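PDB 1JO8: actin-binding protein from Saccharomyces cerevisiae, which binds actin filaments, regulates ARP2/3 complex-mediated actin assembly and engages partner proteins through its SH3 domain, the part that makes up this chain. Local coordinates for residues A[2-7]-A[22-27]; A[7-12]-A[51-56]; A[18-23]-A[40-45]; A[29-34]-A[46-51]. All coordinates share one frame; numbering follows the deposited sequence. Where two conformers were deposited one is given.

Interaction 1: residues A[2-7]-A[22-27]; sequences WATAEY and NDKIIN
Ala3 and Ile25 exchange two backbone hydrogen bonds, Ala3 N to Ile25 O at 2.8 Å and Ile25 N to Ala3 O, forming the hydrogen-bonded pair of an antiparallel bridge. Thr4 and Lys24 are the non-hydrogen-bonded pair beside it. Ala5 N points almost straight at Asp23 O (N-H...O 174°), and Asn22 N returns a bond to Ala5 O. That carbonyl also takes a bond from a water, which donates to OD1 of one Asn22 conformer.

The charged contact is made by Lys24. Its chain runs extended beyond CG beside the indole of Trp2, with CE 3.6 Å from Trp2 CZ3, and carries NZ to 4.5 Å from the centroid of the six-membered ring, an off-centre cation-pi contact. Trp2 reaches this place with its CG between backbone N and carbonyl carbon (chi1 60°).

Apolar touches are few: Trp2 CB lies 3.9 Å from Ile26 CG2, and on the buried face one conformer of Ile25 brings CD1 to 4.1 Å from Ala5 CB.

The two strands are neighbours in the antiparallel sheet of the SH3 domain. Strand 54-56 borders 3-5 on its other side, where Thr4 OG1 bonds to Gly57 O, and strand 35-40 borders 24-29.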
loop_
_atom_site.group_PDB
_atom_site.type_symbol
_atom_site.label_atom_id
_atom_site.label_comp_id
_atom_site.label_asym_id
_atom_site.label_seq_id
_atom_site.Cartn_x
_atom_site.Cartn_y
_atom_site.Cartn_z
ATOM N N TRP A 2 7.797 6.245 0.425
ATOM C CA TRP A 2 6.940 5.564 -0.534
ATOM C C TRP A 2 7.519 4.186 -0.858
ATOM O O TRP A 2 8.663 3.882 -0.558
ATOM C CB TRP A 2 6.742 6.404 -1.797
ATOM C CG TRP A 2 7.997 6.760 -2.567
ATOM C CD1 TRP A 2 8.755 7.881 -2.416
ATOM C CD2 TRP A 2 8.590 6.024 -3.634
ATOM N NE1 TRP A 2 9.784 7.875 -3.317
ATOM C CE2 TRP A 2 9.701 6.756 -4.088
ATOM C CE3 TRP A 2 8.271 4.836 -4.284
ATOM C CZ2 TRP A 2 10.522 6.311 -5.126
ATOM C CZ3 TRP A 2 9.079 4.413 -5.315
ATOM C CH2 TRP A 2 10.189 5.148 -5.720
ATOM N N ALA A 3 6.695 3.359 -1.471
ATOM C CA ALA A 3 7.053 1.998 -1.790
ATOM C C ALA A 3 6.465 1.565 -3.117
ATOM O O ALA A 3 5.539 2.187 -3.643
ATOM C CB ALA A 3 6.538 1.074 -0.684
ATOM N N THR A 4 6.997 0.475 -3.644
ATOM C CA THR A 4 6.524 -0.133 -4.881
ATOM C C THR A 4 5.903 -1.482 -4.540
ATOM O O THR A 4 6.483 -2.269 -3.795
ATOM C CB THR A 4 7.687 -0.344 -5.866
ATOM O OG1 THR A 4 8.321 0.919 -6.103
ATOM C CG2 THR A 4 7.182 -0.841 -7.200
ATOM N N ALA A 5 4.700 -1.724 -5.036
ATOM C CA ALA A 5 4.048 -3.001 -4.811
ATOM C C ALA A 5 4.811 -4.115 -5.495
ATOM O O ALA A 5 5.150 -4.046 -6.682
ATOM C CB ALA A 5 2.631 -2.948 -5.363
ATOM N N GLU A 6 5.073 -5.168 -4.734
ATOM C CA GLU A 6 5.741 -6.345 -5.283
ATOM C C GLU A 6 4.741 -7.353 -5.829
ATOM O O GLU A 6 5.097 -8.150 -6.701
ATOM C CB GLU A 6 6.541 -7.016 -4.183
ATOM C CG GLU A 6 7.754 -6.232 -3.725
ATOM C CD GLU A 6 8.952 -6.443 -4.632
ATOM O OE1 GLU A 6 9.009 -7.493 -5.322
ATOM O OE2 GLU A 6 9.852 -5.576 -4.637
ATOM N N TYR A 7 3.510 -7.328 -5.318
ATOM C CA TYR A 7 2.470 -8.277 -5.705
ATOM C C TYR A 7 1.168 -7.510 -5.728
ATOM O O TYR A 7 1.024 -6.528 -5.001
ATOM C CB TYR A 7 2.363 -9.438 -4.696
ATOM C CG TYR A 7 3.665 -10.167 -4.488
ATOM C CD1 TYR A 7 4.144 -10.990 -5.483
ATOM C CD2 TYR A 7 4.447 -9.982 -3.352
ATOM C CE1 TYR A 7 5.342 -11.672 -5.360
ATOM C CE2 TYR A 7 5.677 -10.650 -3.223
ATOM C CZ TYR A 7 6.103 -11.481 -4.249
ATOM O OH TYR A 7 7.301 -12.177 -4.150
ATOM N N ASN A 22 3.859 -3.178 -9.084
ATOM C CA ASN A 22 4.472 -1.981 -9.634
ATOM C C ASN A 22 3.774 -0.675 -9.364
ATOM O O ASN A 22 4.363 0.365 -9.586
ATOM C CB ASN A 22 4.844 -2.130 -11.087
ATOM C CG ASN A 22 5.924 -3.153 -11.272
ATOM O OD1 ASN A 22 6.842 -3.266 -10.442
ATOM N ND2 ASN A 22 5.799 -3.952 -12.323
ATOM N N ASP A 23 2.578 -0.705 -8.807
ATOM C CA ASP A 23 1.970 0.539 -8.353
ATOM C C ASP A 23 2.771 1.083 -7.180
ATOM O O ASP A 23 3.310 0.325 -6.385
ATOM C CB ASP A 23 0.537 0.314 -7.867
ATOM C CG ASP A 23 -0.452 0.094 -8.955
ATOM O OD1 ASP A 23 -0.139 0.337 -10.150
ATOM O OD2 ASP A 23 -1.605 -0.312 -8.624
ATOM N N LYS A 24 2.833 2.395 -7.058
ATOM C CA LYS A 24 3.485 3.047 -5.940
ATOM C C LYS A 24 2.485 3.437 -4.852
ATOM O O LYS A 24 1.358 3.835 -5.142
ATOM C CB LYS A 24 4.236 4.281 -6.417
ATOM C CG LYS A 24 5.436 3.939 -7.271
ATOM C CD LYS A 24 6.146 5.233 -7.694
ATOM C CE LYS A 24 7.410 4.960 -8.506
ATOM N NZ LYS A 24 8.067 6.247 -8.945
ATOM N N ILE A 25 2.889 3.244 -3.608
ATOM C CA ILE A 25 2.090 3.593 -2.441
ATOM C C ILE A 25 2.928 4.647 -1.729
ATOM O O ILE A 25 4.093 4.410 -1.408
ATOM C CB ILE A 25 1.863 2.385 -1.529
ATOM C CG1 ILE A 25 1.020 1.330 -2.211
ATOM C CG2 ILE A 25 1.130 2.861 -0.275
ATOM C CD1 ILE A 25 1.731 0.317 -3.106
ATOM N N ILE A 26 2.343 5.805 -1.480
ATOM C CA ILE A 26 3.061 6.956 -0.962
ATOM C C ILE A 26 2.579 7.352 0.427
ATOM O O ILE A 26 1.523 6.908 0.901
ATOM C CB ILE A 26 2.974 8.158 -1.948
ATOM C CG1 ILE A 26 1.590 8.785 -1.944
ATOM C CG2 ILE A 26 3.366 7.724 -3.358
ATOM C CD1 ILE A 26 1.548 10.099 -2.736
ATOM N N ASN A 27 3.355 8.191 1.094
ATOM C CA ASN A 27 3.024 8.690 2.430
ATOM C C ASN A 27 2.681 7.549 3.368
ATOM O O ASN A 27 1.677 7.571 4.086
ATOM C CB ASN A 27 1.897 9.705 2.393
ATOM C CG ASN A 27 1.840 10.602 3.669
ATOM O OD1 ASN A 27 2.818 10.719 4.424
ATOM N ND2 ASN A 27 0.635 11.051 4.008
HETATM O O HOH W 1 7.519 -4.522 -8.275
#

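Interaction 2: residues A[7-12]-A[51-56]; sequences YDYDAA and SNYVSL. With SO4 (sulfate ion), chain C.
Tyr9 and Tyr53 meet as a T-shaped pair, the edge of the Tyr9 ring directed at the face of the Tyr53 ring. The centroids are 5.1 Å apart and the planes stand at 73°. Tyr9 CD1 does the touching: it sits 3.7 Å above the Tyr53 plane, over the middle of the ring. Tyr9 CB adds to this at 3.8 Å from Tyr53 CD2, and Tyr7 CB approaches the same CD2 atom at 3.9 Å. At the rim of the ring, Asp8 O comes within 3.2 Å of Tyr53 CE2, while Tyr7 O lies in the ring plane.

Behind this first shell, torsions and outside bonds probably fix the rings. Tyr9 holds CG anti to its backbone N (chi1 179°), which swings its edge across Tyr53, and its OH is hydrogen-bonded to Glu16. Asp8 OD1 takes the backbone N of Glu21. Tyr53 closes the short 3-10 segment 51-53, with its backbone bonded to Glu6. Farther out, Ser55 OG donates to O2 of a sulfate ion at 2.8 Å, probably a guest from the crystallisation liquor.

With an alanine at Tyr53, the face under Tyr9 CD1 would be gone, and a gap would probably open beside the Tyr9 ring.

Tyr7 and Tyr9 belong to the ALYDY motif and Tyr53 to the 3-10 turn, which as in other SH3 domains line the groove for proline-rich peptides. The contact is aromatic and apolar, consistent with a surface built for prolines, and carbonyl oxygens lie round the ring edge, where its C-H groups probably carry a slight positive charge.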
loop_
_atom_site.group_PDB
_atom_site.type_symbol
_atom_site.label_atom_id
_atom_site.label_comp_id
_atom_site.label_asym_id
_atom_site.label_seq_id
_atom_site.Cartn_x
_atom_site.Cartn_y
_atom_site.Cartn_z
ATOM N N TYR A 7 3.510 -7.328 -5.318
ATOM C CA TYR A 7 2.470 -8.277 -5.705
ATOM C C TYR A 7 1.168 -7.510 -5.728
ATOM O O TYR A 7 1.024 -6.528 -5.001
ATOM C CB TYR A 7 2.363 -9.438 -4.696
ATOM C CG TYR A 7 3.665 -10.167 -4.488
ATOM C CD1 TYR A 7 4.144 -10.990 -5.483
ATOM C CD2 TYR A 7 4.447 -9.982 -3.352
ATOM C CE1 TYR A 7 5.342 -11.672 -5.360
ATOM C CE2 TYR A 7 5.677 -10.650 -3.223
ATOM C CZ TYR A 7 6.103 -11.481 -4.249
ATOM O OH TYR A 7 7.301 -12.177 -4.150
ATOM N N ASP A 8 0.203 -7.978 -6.497
ATOM C CA ASP A 8 -1.136 -7.416 -6.480
ATOM C C ASP A 8 -1.748 -7.641 -5.099
ATOM O O ASP A 8 -1.538 -8.711 -4.509
ATOM C CB ASP A 8 -2.082 -8.126 -7.471
ATOM C CG ASP A 8 -1.736 -7.967 -8.924
ATOM O OD1 ASP A 8 -0.778 -7.270 -9.302
ATOM O OD2 ASP A 8 -2.445 -8.572 -9.763
ATOM N N TYR A 9 -2.522 -6.683 -4.603
ATOM C CA TYR A 9 -3.257 -6.850 -3.352
ATOM C C TYR A 9 -4.687 -6.450 -3.602
ATOM O O TYR A 9 -4.958 -5.350 -4.101
ATOM C CB TYR A 9 -2.704 -6.024 -2.180
ATOM C CG TYR A 9 -3.545 -6.251 -0.948
ATOM C CD1 TYR A 9 -3.489 -7.460 -0.280
ATOM C CD2 TYR A 9 -4.468 -5.319 -0.508
ATOM C CE1 TYR A 9 -4.302 -7.739 0.782
ATOM C CE2 TYR A 9 -5.282 -5.586 0.578
ATOM C CZ TYR A 9 -5.203 -6.788 1.205
ATOM O OH TYR A 9 -6.024 -7.116 2.274
ATOM N N ASP A 10 -5.587 -7.365 -3.287
ATOM C CA ASP A 10 -7.010 -7.109 -3.414
ATOM C C ASP A 10 -7.621 -6.795 -2.063
ATOM O O ASP A 10 -7.540 -7.615 -1.141
ATOM C CB ASP A 10 -7.716 -8.342 -3.971
ATOM C CG ASP A 10 -7.405 -8.605 -5.424
ATOM O OD1 ASP A 10 -7.098 -7.666 -6.165
ATOM O OD2 ASP A 10 -7.501 -9.752 -5.910
ATOM N N ALA A 11 -8.243 -5.641 -1.925
ATOM C CA ALA A 11 -8.917 -5.343 -0.677
ATOM C C ALA A 11 -9.986 -6.377 -0.374
ATOM O O ALA A 11 -10.657 -6.880 -1.261
ATOM C CB ALA A 11 -9.579 -3.988 -0.747
ATOM N N ALA A 12 -10.196 -6.611 0.912
ATOM C CA ALA A 12 -11.284 -7.448 1.386
ATOM C C ALA A 12 -12.155 -6.676 2.363
ATOM O O ALA A 12 -13.124 -7.215 2.883
ATOM C CB ALA A 12 -10.744 -8.713 2.060
ATOM N N SER A 51 1.998 -5.112 4.932
ATOM C CA SER A 51 3.311 -4.558 4.636
ATOM C C SER A 51 4.167 -5.427 3.722
ATOM O O SER A 51 4.982 -4.908 2.952
ATOM C CB SER A 51 4.044 -4.296 5.940
ATOM O OG SER A 51 4.341 -5.514 6.567
ATOM N N ASN A 52 3.994 -6.744 3.765
ATOM C CA ASN A 52 4.825 -7.608 2.947
ATOM C C ASN A 52 4.492 -7.535 1.444
ATOM O O ASN A 52 5.181 -8.120 0.621
ATOM C CB ASN A 52 4.785 -9.076 3.475
ATOM C CG ASN A 52 5.254 -9.205 4.986
ATOM O OD1 ASN A 52 6.364 -9.616 5.246
ATOM N ND2 ASN A 52 4.392 -8.839 5.946
ATOM N N TYR A 53 3.448 -6.811 1.049
ATOM C CA TYR A 53 3.139 -6.675 -0.371
ATOM C C TYR A 53 3.956 -5.587 -1.071
ATOM O O TYR A 53 3.846 -5.461 -2.282
ATOM C CB TYR A 53 1.640 -6.432 -0.619
ATOM C CG TYR A 53 0.824 -7.682 -0.528
ATOM C CD1 TYR A 53 0.598 -8.312 0.692
ATOM C CD2 TYR A 53 0.282 -8.248 -1.650
ATOM C CE1 TYR A 53 -0.137 -9.474 0.771
ATOM C CE2 TYR A 53 -0.456 -9.407 -1.579
ATOM C CZ TYR A 53 -0.658 -10.018 -0.364
ATOM O OH TYR A 53 -1.388 -11.192 -0.317
ATOM N N VAL A 54 4.730 -4.799 -0.335
ATOM C CA VAL A 54 5.483 -3.693 -0.929
ATOM C C VAL A 54 6.940 -3.717 -0.510
ATOM O O VAL A 54 7.317 -4.349 0.476
ATOM C CB VAL A 54 4.880 -2.296 -0.549
ATOM C CG1 VAL A 54 3.373 -2.256 -0.776
ATOM C CG2 VAL A 54 5.197 -1.944 0.875
ATOM N N SER A 55 7.756 -2.996 -1.258
ATOM C CA SER A 55 9.156 -2.785 -0.955
ATOM C C SER A 55 9.444 -1.282 -1.004
ATOM O O SER A 55 9.087 -0.654 -1.980
ATOM C CB SER A 55 9.992 -3.515 -1.985
ATOM O OG SER A 55 11.342 -3.180 -1.831
ATOM N N LEU A 56 10.039 -0.689 0.029
ATOM C CA LEU A 56 10.264 0.767 0.023
ATOM C C LEU A 56 11.117 1.183 -1.172
ATOM O O LEU A 56 12.038 0.480 -1.591
ATOM C CB LEU A 56 10.894 1.260 1.316
ATOM C CG LEU A 56 10.117 0.946 2.584
ATOM C CD1 LEU A 56 10.740 1.716 3.744
ATOM C CD2 LEU A 56 8.663 1.293 2.494
HETATM S S SO4 C . 12.061 -5.883 0.610
HETATM O O1 SO4 C . 11.564 -6.920 -0.282
HETATM O O2 SO4 C . 12.801 -4.884 -0.157
HETATM O O3 SO4 C . 10.925 -5.249 1.256
HETATM O O4 SO4 C . 12.937 -6.480 1.634
#

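Interaction 3: residues A[18-23]-A[40-45]; sequences TFVEND and LEKDGS
In this SH3 domain the diverging turn, a type II beta turn from Val20 to Asp23, is tied to the distal loop between strands 35-40 and 46-50. The tie is a salt bridge: Lys42 NZ donates to Asp23 OD2 at 2.7 Å, reaching it on the syn side, 30° out of the carboxylate plane. Val20 N grips the same oxygen at 2.9 Å from the opposite face. A water bridges the pair as well, donating to Asp23 OD1 and accepting from Lys42 NZ. Lys42 sets out with CG between its backbone N and carbonyl carbon (chi1 72°) and then runs extended to the carboxylate.

Below the charges, Leu40 CD2 packs on Phe19 CB at 4.0 Å, the two side chains crossing at about a right angle, and Leu40 CD1 comes to 3.3 Å from Thr18 O. Asp43 OD1 shapes the distal loop through an Asx turn, taking both Ser45 N and Ser45 OG from one face. A second water joins Ser45 OG to Thr18 N.

Were Asp23 an alanine, the Lys42 ammonium and the Val20 amide would probably be left without their shared acceptor.

With two donors on one oxygen, one of them charged, the carboxylate is likely to stay ionised and to fix the turn and the loop together.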
loop_
_atom_site.group_PDB
_atom_site.type_symbol
_atom_site.label_atom_id
_atom_site.label_comp_id
_atom_site.label_asym_id
_atom_site.label_seq_id
_atom_site.Cartn_x
_atom_site.Cartn_y
_atom_site.Cartn_z
ATOM N N THR A 18 -6.485 -1.364 -2.734
ATOM C CA THR A 18 -6.393 -2.356 -3.794
ATOM C C THR A 18 -5.335 -1.836 -4.760
ATOM O O THR A 18 -5.384 -0.678 -5.139
ATOM C CB THR A 18 -7.736 -2.502 -4.526
ATOM O OG1 THR A 18 -8.680 -3.091 -3.638
ATOM C CG2 THR A 18 -7.639 -3.423 -5.749
ATOM N N PHE A 19 -4.380 -2.658 -5.158
ATOM C CA PHE A 19 -3.339 -2.213 -6.060
ATOM C C PHE A 19 -2.769 -3.385 -6.807
ATOM O O PHE A 19 -3.049 -4.521 -6.456
ATOM C CB PHE A 19 -2.261 -1.415 -5.323
ATOM C CG PHE A 19 -1.638 -2.118 -4.142
ATOM C CD1 PHE A 19 -0.687 -3.117 -4.298
ATOM C CD2 PHE A 19 -1.956 -1.715 -2.860
ATOM C CE1 PHE A 19 -0.090 -3.704 -3.201
ATOM C CE2 PHE A 19 -1.356 -2.299 -1.761
ATOM C CZ PHE A 19 -0.435 -3.299 -1.935
ATOM N N VAL A 20 -1.959 -3.104 -7.826
ATOM C CA VAL A 20 -1.302 -4.147 -8.598
ATOM C C VAL A 20 0.203 -3.981 -8.513
ATOM O O VAL A 20 0.700 -2.910 -8.175
ATOM C CB VAL A 20 -1.761 -4.165 -10.077
ATOM C CG1 VAL A 20 -3.221 -4.591 -10.159
ATOM C CG2 VAL A 20 -1.543 -2.821 -10.733
ATOM N N GLU A 21 0.923 -5.050 -8.822
ATOM C CA GLU A 21 2.363 -5.056 -8.860
ATOM C C GLU A 21 2.835 -3.821 -9.622
ATOM O O GLU A 21 2.303 -3.476 -10.682
ATOM C CB GLU A 21 2.853 -6.325 -9.584
ATOM C CG GLU A 21 4.366 -6.540 -9.432
ATOM C CD GLU A 21 4.930 -7.699 -10.237
ATOM O OE1 GLU A 21 4.129 -8.446 -10.821
ATOM O OE2 GLU A 21 6.172 -7.862 -10.279
ATOM N N ASN A 22 3.859 -3.178 -9.084
ATOM C CA ASN A 22 4.472 -1.981 -9.634
ATOM C C ASN A 22 3.774 -0.675 -9.364
ATOM O O ASN A 22 4.363 0.365 -9.586
ATOM C CB ASN A 22 4.844 -2.130 -11.087
ATOM C CG ASN A 22 5.924 -3.153 -11.272
ATOM O OD1 ASN A 22 6.842 -3.266 -10.442
ATOM N ND2 ASN A 22 5.799 -3.952 -12.323
ATOM N N ASP A 23 2.578 -0.705 -8.807
ATOM C CA ASP A 23 1.970 0.539 -8.353
ATOM C C ASP A 23 2.771 1.083 -7.180
ATOM O O ASP A 23 3.310 0.325 -6.385
ATOM C CB ASP A 23 0.537 0.314 -7.867
ATOM C CG ASP A 23 -0.452 0.094 -8.955
ATOM O OD1 ASP A 23 -0.139 0.337 -10.150
ATOM O OD2 ASP A 23 -1.605 -0.312 -8.624
ATOM N N LEU A 40 -2.397 5.609 -2.669
ATOM C CA LEU A 40 -1.919 5.244 -3.993
ATOM C C LEU A 40 -1.458 6.446 -4.787
ATOM O O LEU A 40 -2.190 7.431 -4.924
ATOM C CB LEU A 40 -2.973 4.521 -4.803
ATOM C CG LEU A 40 -3.458 3.188 -4.257
ATOM C CD1 LEU A 40 -4.388 2.503 -5.260
ATOM C CD2 LEU A 40 -2.341 2.285 -3.863
ATOM N N GLU A 41 -0.282 6.342 -5.389
ATOM C CA GLU A 41 0.160 7.375 -6.299
ATOM C C GLU A 41 -0.850 7.559 -7.435
ATOM O O GLU A 41 -1.091 8.680 -7.907
ATOM C CB GLU A 41 1.516 6.967 -6.903
ATOM C CG GLU A 41 2.027 7.947 -7.941
ATOM C CD GLU A 41 3.072 7.394 -8.926
ATOM O OE1 GLU A 41 3.193 6.164 -9.103
ATOM O OE2 GLU A 41 3.819 8.221 -9.500
ATOM N N LYS A 42 -1.421 6.470 -7.923
ATOM C CA LYS A 42 -2.185 6.597 -9.165
ATOM C C LYS A 42 -3.532 7.259 -9.041
ATOM O O LYS A 42 -4.065 7.758 -10.038
ATOM C CB LYS A 42 -2.314 5.244 -9.864
ATOM C CG LYS A 42 -3.241 4.286 -9.179
ATOM C CD LYS A 42 -3.100 2.876 -9.784
ATOM C CE LYS A 42 -4.078 1.899 -9.210
ATOM N NZ LYS A 42 -3.895 0.578 -9.859
ATOM N N ASP A 43 -4.128 7.283 -7.849
ATOM C CA ASP A 43 -5.480 7.808 -7.713
ATOM C C ASP A 43 -5.790 8.533 -6.421
ATOM O O ASP A 43 -6.915 8.967 -6.248
ATOM C CB ASP A 43 -6.524 6.705 -7.971
ATOM C CG ASP A 43 -6.529 5.593 -6.955
ATOM O OD1 ASP A 43 -5.908 5.710 -5.865
ATOM O OD2 ASP A 43 -7.165 4.534 -7.194
ATOM N N GLY A 44 -4.844 8.637 -5.493
ATOM C CA GLY A 44 -5.127 9.344 -4.256
ATOM C C GLY A 44 -5.938 8.574 -3.239
ATOM O O GLY A 44 -6.229 9.123 -2.186
ATOM N N SER A 45 -6.306 7.324 -3.503
ATOM C CA SER A 45 -7.065 6.529 -2.520
ATOM C C SER A 45 -6.142 6.191 -1.352
ATOM O O SER A 45 -4.944 6.099 -1.514
ATOM C CB SER A 45 -7.661 5.267 -3.136
ATOM O OG SER A 45 -6.708 4.399 -3.665
HETATM O O HOH W 2 -7.401 1.597 -3.258
HETATM O O HOH W 3 -1.969 0.355 -12.297
#

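Interaction 4: residues A[29-34]-A[46-51]; sequences EFVDDD and KGLFPS
Asp34 O takes the backbone N of Ser51 at 2.9 Å, the single direct hydrogen bond between 29-34 and 46-51. The bond is nearly straight at the hydrogen (166°), though the donor stands above the carbonyl plane, 47° out of it. Pro50 CA lies 3.3 Å from Asp34 O, a CA-H...O contact to the same oxygen. Ser51 packs close here: its CB lies 3.9 Å from Asp34 O, and its OG, turned between backbone N and carbonyl carbon (chi1 68°), is 3.6 Å from Asp33 O. Trp36, on strand 35-40, touches the Ser51 side chain.

The 29-34 segment belongs to the n-Src loop, which in SH3 domains joins the second and third strands and flanks the peptide groove; 46-51 is the fourth strand, running into the 3-10 turn. Within the loop an Asx turn bends the chain, OD2 of one Asp32 conformer accepting from Asp34 N at 2.9 Å from above the carboxylate plane. Phe30 is the centre of an inverse gamma turn, and its ring meets Trp36 edge-to-face.

Toward solvent the contact thins out. Val31 CG2 touches Leu48 CD2 at 3.9 Å, methyl against methyl, while the CA atoms of these two residues are 9.1 Å apart. Asp33 and Asp34 are exposed, their CB atoms pointing away from 46-51. The Asp34 carboxylate is joined to Ser51 through a water, which donates to Asp34 OD1 and lies 3.3 Å from Ser51 OG.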
loop_
_atom_site.group_PDB
_atom_site.type_symbol
_atom_site.label_atom_id
_atom_site.label_comp_id
_atom_site.label_asym_id
_atom_site.label_seq_id
_atom_site.Cartn_x
_atom_site.Cartn_y
_atom_site.Cartn_z
ATOM N N GLU A 29 2.518 5.296 6.509
ATOM C CA GLU A 29 2.467 5.496 7.939
ATOM C C GLU A 29 2.493 4.123 8.583
ATOM O O GLU A 29 1.679 3.255 8.265
ATOM C CB GLU A 29 1.228 6.326 8.311
ATOM C CG GLU A 29 1.398 7.745 7.750
ATOM C CD GLU A 29 0.299 8.764 8.060
ATOM O OE1 GLU A 29 -0.869 8.348 8.082
ATOM O OE2 GLU A 29 0.563 9.981 8.164
ATOM N N PHE A 30 3.464 3.915 9.467
ATOM C CA PHE A 30 3.733 2.607 10.042
ATOM C C PHE A 30 2.836 2.401 11.254
ATOM O O PHE A 30 3.297 2.309 12.389
ATOM C CB PHE A 30 5.218 2.506 10.394
ATOM C CG PHE A 30 6.113 2.579 9.179
ATOM C CD1 PHE A 30 6.374 1.466 8.412
ATOM C CD2 PHE A 30 6.653 3.773 8.792
ATOM C CE1 PHE A 30 7.186 1.551 7.306
ATOM C CE2 PHE A 30 7.480 3.864 7.662
ATOM C CZ PHE A 30 7.728 2.743 6.926
ATOM N N VAL A 31 1.548 2.241 11.004
ATOM C CA VAL A 31 0.570 2.180 12.089
ATOM C C VAL A 31 0.570 0.865 12.839
ATOM O O VAL A 31 0.112 0.829 13.966
ATOM C CB VAL A 31 -0.870 2.474 11.593
ATOM C CG1 VAL A 31 -0.981 3.905 11.088
ATOM C CG2 VAL A 31 -1.300 1.487 10.526
ATOM N N ASP A 32 1.102 -0.190 12.241
ATOM C CA ASP A 32 1.156 -1.513 12.845
ATOM C C ASP A 32 2.360 -2.227 12.236
ATOM O O ASP A 32 2.920 -1.750 11.261
ATOM C CB ASP A 32 -0.161 -2.239 12.556
ATOM C CG ASP A 32 -0.197 -3.628 13.114
ATOM O OD1 ASP A 32 -0.399 -3.760 14.349
ATOM O OD2 ASP A 32 -0.040 -4.636 12.371
ATOM N N ASP A 33 2.765 -3.368 12.814
ATOM C CA ASP A 33 3.893 -4.139 12.302
ATOM C C ASP A 33 3.569 -4.779 10.959
ATOM O O ASP A 33 4.410 -4.846 10.075
ATOM C CB ASP A 33 4.259 -5.296 13.249
ATOM C CG ASP A 33 4.863 -4.843 14.542
ATOM O OD1 ASP A 33 5.406 -3.731 14.625
ATOM O OD2 ASP A 33 4.861 -5.591 15.539
ATOM N N ASP A 34 2.349 -5.285 10.820
ATOM C CA ASP A 34 1.944 -6.076 9.657
ATOM C C ASP A 34 1.055 -5.348 8.663
ATOM O O ASP A 34 0.859 -5.814 7.534
ATOM C CB ASP A 34 1.228 -7.346 10.145
ATOM C CG ASP A 34 2.106 -8.165 11.044
ATOM O OD1 ASP A 34 3.239 -8.447 10.608
ATOM O OD2 ASP A 34 1.788 -8.520 12.205
ATOM N N LYS A 46 -6.717 6.033 -0.161
ATOM C CA LYS A 46 -5.939 5.777 1.038
ATOM C C LYS A 46 -6.517 4.599 1.760
ATOM O O LYS A 46 -7.726 4.352 1.710
ATOM C CB LYS A 46 -5.970 6.982 1.977
ATOM C CG LYS A 46 -5.366 8.219 1.370
ATOM C CD LYS A 46 -5.161 9.334 2.370
ATOM C CE LYS A 46 -4.719 10.604 1.659
ATOM N NZ LYS A 46 -4.061 11.615 2.553
ATOM N N GLY A 47 -5.674 3.857 2.463
ATOM C CA GLY A 47 -6.148 2.719 3.217
ATOM C C GLY A 47 -5.028 1.848 3.724
ATOM O O GLY A 47 -3.843 2.125 3.508
ATOM N N LEU A 48 -5.424 0.772 4.380
ATOM C CA LEU A 48 -4.511 -0.185 4.948
ATOM C C LEU A 48 -4.102 -1.237 3.936
ATOM O O LEU A 48 -4.865 -1.583 3.017
ATOM C CB LEU A 48 -5.188 -0.891 6.119
ATOM C CG LEU A 48 -5.442 -0.059 7.362
ATOM C CD1 LEU A 48 -6.364 -0.809 8.280
ATOM C CD2 LEU A 48 -4.124 0.256 8.061
ATOM N N PHE A 49 -2.912 -1.790 4.129
ATOM C CA PHE A 49 -2.440 -2.848 3.267
ATOM C C PHE A 49 -1.409 -3.649 4.032
ATOM O O PHE A 49 -0.772 -3.108 4.954
ATOM C CB PHE A 49 -1.853 -2.297 1.965
ATOM C CG PHE A 49 -0.652 -1.423 2.157
ATOM C CD1 PHE A 49 -0.765 -0.084 2.489
ATOM C CD2 PHE A 49 0.614 -1.955 2.073
ATOM C CE1 PHE A 49 0.363 0.689 2.695
ATOM C CE2 PHE A 49 1.725 -1.181 2.281
ATOM C CZ PHE A 49 1.611 0.137 2.594
ATOM N N PRO A 50 -1.238 -4.927 3.692
ATOM C CA PRO A 50 -0.262 -5.750 4.407
ATOM C C PRO A 50 1.127 -5.359 3.960
ATOM O O PRO A 50 1.436 -5.245 2.780
ATOM C CB PRO A 50 -0.631 -7.185 3.984
ATOM C CG PRO A 50 -1.934 -7.086 3.290
ATOM C CD PRO A 50 -1.967 -5.714 2.678
ATOM N N SER A 51 1.998 -5.112 4.932
ATOM C CA SER A 51 3.311 -4.558 4.636
ATOM C C SER A 51 4.167 -5.427 3.722
ATOM O O SER A 51 4.982 -4.908 2.952
ATOM C CB SER A 51 4.044 -4.296 5.940
ATOM O OG SER A 51 4.341 -5.514 6.567
HETATM O O HOH W 4 5.052 -7.875 8.713
#

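In the fold
Interaction 1 is the most sheet-like of the four, with strands 3-5 and 24-29 paired by backbone bonds and Ala3, Ala5 and Ile25 buried. Interaction 3 joins two loops, interaction 4 a loop and the strand 46-50, on opposite sides of the chain's centre; interaction 3 combines a salt bridge with a leucine-phenylalanine contact, interaction 4 one backbone bond with a methyl contact. Interaction 2 lies at the surface and is aromatic. The core connects them: Phe19 of interaction 3 packs on Ala5 of interaction 1 and Phe49 of interaction 4, which also touches Ile25 and Val54. Asp23 takes part in both 1 and 3; the segments also share Asn22, Tyr7 (1 and 2) and Ser51 (2 and 4).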